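Local coordinates for D-alanine--D-alanine ligase (Acinetobacter baumannii ACICU, PDB 5D8D), which joins two D-alanine molecules into D-alanyl-D-alanine at the expense of ATP, a step in building the peptidoglycan of the bacterial cell wall, at residues 8-13 with 58-63. Residues are numbered along the deposited sequence; the frame is centred on the assembly and turned at random.
Sequences GKVAVL and YDRAFI
Ala11 sets its CB over one face of the Tyr58 ring, a CH-pi contact 3.8 Å from CB to the ring centroid and displaced toward the rim. Tyr58 reaches across strand 9-13 because its CG lies anti to its own carbonyl carbon (chi1 -64°); the hydroxyl then bonds to Glu43 on the strand beyond. Next door, Asp59 OD2 takes the N-H of Lys9 at 3.0 Å in an almost straight bond, using the anti lone pair, while Asp59 N returns a bond to Lys9 O at 2.9 Å. This two-way grip pins the loop where the pairing begins. From there the register is regular parallel: Ala11 N gives to Arg60 O, Phe62 N to Ala11 O, and Leu13 N to Phe62 O. On the Ala11 face, Leu13 CD2 sits 3.8 Å from Ala61 CB and 4.0 Å from Ile63 CG1, with Leu13 and Ile63 side by side. Strand 9-13 is the middle of the parallel sheet 41-45, 9-13, 60-63, consistent with the Rossmann-like N-terminal domain of these ligases. Helix 74-81 packs on Leu13, Ala61 and Ile63; helices 21-37 and 292-301 cover the other face, at Val10, Val12, Arg60 and Phe62.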
loop_
_atom_site.group_PDB
_atom_site.type_symbol
_atom_site.label_atom_id
_atom_site.label_comp_id
_atom_site.label_asym_id
_atom_site.label_seq_id
_atom_site.Cartn_x
_atom_site.Cartn_y
_atom_site.Cartn_z
ATOM N N GLY A 8 13.566 -11.515 24.347
ATOM C CA GLY A 8 12.374 -11.529 25.194
ATOM C C GLY A 8 11.331 -12.464 24.576
ATOM O O GLY A 8 11.701 -13.486 23.996
ATOM N N LYS A 9 10.039 -12.125 24.679
ATOM C CA LYS A 9 8.980 -13.062 24.258
ATOM C C LYS A 9 8.704 -12.817 22.802
ATOM O O LYS A 9 8.367 -11.705 22.460
ATOM C CB LYS A 9 7.712 -12.938 25.088
ATOM C CG LYS A 9 7.865 -13.477 26.491
ATOM C CD LYS A 9 6.548 -13.543 27.255
ATOM C CE LYS A 9 5.750 -14.794 26.913
ATOM N NZ LYS A 9 4.286 -14.519 26.989
ATOM N N VAL A 10 8.887 -13.837 21.939
ATOM C CA VAL A 10 8.613 -13.662 20.529
ATOM C C VAL A 10 7.421 -14.448 20.109
ATOM O O VAL A 10 7.280 -15.583 20.494
ATOM C CB VAL A 10 9.857 -13.751 19.585
ATOM C CG1 VAL A 10 11.155 -14.030 20.310
ATOM C CG2 VAL A 10 9.620 -14.607 18.359
ATOM N N ALA A 11 6.552 -13.799 19.321
ATOM C CA ALA A 11 5.401 -14.448 18.717
ATOM C C ALA A 11 5.706 -14.821 17.279
ATOM O O ALA A 11 6.055 -13.961 16.486
ATOM C CB ALA A 11 4.196 -13.536 18.759
ATOM N N VAL A 12 5.572 -16.099 16.950
ATOM C CA VAL A 12 5.693 -16.557 15.581
ATOM C C VAL A 12 4.286 -16.627 15.021
ATOM O O VAL A 12 3.483 -17.495 15.409
ATOM C CB VAL A 12 6.388 -17.899 15.500
ATOM C CG1 VAL A 12 6.391 -18.411 14.068
ATOM C CG2 VAL A 12 7.813 -17.736 15.998
ATOM N N LEU A 13 4.012 -15.695 14.116
ATOM C CA LEU A 13 2.685 -15.481 13.580
ATOM C C LEU A 13 2.513 -16.428 12.402
ATOM O O LEU A 13 3.241 -16.314 11.428
ATOM C CB LEU A 13 2.513 -13.992 13.166
ATOM C CG LEU A 13 1.698 -12.895 13.921
ATOM C CD1 LEU A 13 1.203 -13.266 15.285
ATOM C CD2 LEU A 13 2.446 -11.580 13.996
ATOM N N TYR A 58 3.762 -9.800 23.942
ATOM C CA TYR A 58 5.031 -10.152 23.325
ATOM C C TYR A 58 5.914 -8.936 23.073
ATOM O O TYR A 58 5.441 -7.832 22.858
ATOM C CB TYR A 58 4.789 -10.912 22.002
ATOM C CG TYR A 58 4.092 -12.221 22.231
ATOM C CD1 TYR A 58 4.798 -13.361 22.590
ATOM C CD2 TYR A 58 2.724 -12.299 22.167
ATOM C CE1 TYR A 58 4.150 -14.568 22.837
ATOM C CE2 TYR A 58 2.056 -13.486 22.433
ATOM C CZ TYR A 58 2.768 -14.614 22.766
ATOM O OH TYR A 58 2.062 -15.761 22.988
ATOM N N ASP A 59 7.216 -9.173 23.101
ATOM C CA ASP A 59 8.198 -8.154 22.822
ATOM C C ASP A 59 8.444 -7.914 21.342
ATOM O O ASP A 59 8.954 -6.849 20.988
ATOM C CB ASP A 59 9.487 -8.491 23.541
ATOM C CG ASP A 59 9.334 -8.406 25.040
ATOM O OD1 ASP A 59 9.182 -7.270 25.533
ATOM O OD2 ASP A 59 9.327 -9.457 25.726
ATOM N N ARG A 60 8.063 -8.864 20.477
ATOM C CA ARG A 60 8.261 -8.741 19.024
ATOM C C ARG A 60 7.605 -9.905 18.295
ATOM O O ARG A 60 7.236 -10.889 18.924
ATOM C CB ARG A 60 9.771 -8.670 18.641
ATOM C CG ARG A 60 10.584 -9.964 18.770
ATOM C CD ARG A 60 11.910 -9.852 19.518
ATOM N NE ARG A 60 12.548 -8.591 19.234
ATOM C CZ ARG A 60 12.829 -7.622 20.099
ATOM N NH1 ARG A 60 12.639 -7.746 21.400
ATOM N NH2 ARG A 60 13.359 -6.509 19.628
ATOM N N ALA A 61 7.509 -9.795 16.968
ATOM C CA ALA A 61 6.864 -10.777 16.155
ATOM C C ALA A 61 7.710 -11.188 14.951
ATOM O O ALA A 61 8.317 -10.347 14.294
ATOM C CB ALA A 61 5.528 -10.233 15.692
ATOM N N PHE A 62 7.668 -12.483 14.644
ATOM C CA PHE A 62 8.283 -13.073 13.435
ATOM C C PHE A 62 7.104 -13.454 12.561
ATOM O O PHE A 62 6.338 -14.340 12.961
ATOM C CB PHE A 62 9.103 -14.333 13.810
ATOM C CG PHE A 62 9.989 -14.846 12.721
ATOM C CD1 PHE A 62 9.486 -15.207 11.491
ATOM C CD2 PHE A 62 11.347 -15.011 12.940
ATOM C CE1 PHE A 62 10.324 -15.669 10.486
ATOM C CE2 PHE A 62 12.186 -15.468 11.933
ATOM C CZ PHE A 62 11.672 -15.802 10.711
ATOM N N ILE A 63 6.945 -12.805 11.401
ATOM C CA ILE A 63 5.735 -12.971 10.577
ATOM C C ILE A 63 5.996 -13.986 9.470
ATOM O O ILE A 63 6.916 -13.854 8.667
ATOM C CB ILE A 63 5.267 -11.666 9.910
ATOM C CG1 ILE A 63 4.941 -10.580 10.969
ATOM C CG2 ILE A 63 4.044 -11.934 9.032
ATOM C CD1 ILE A 63 4.726 -9.196 10.411
#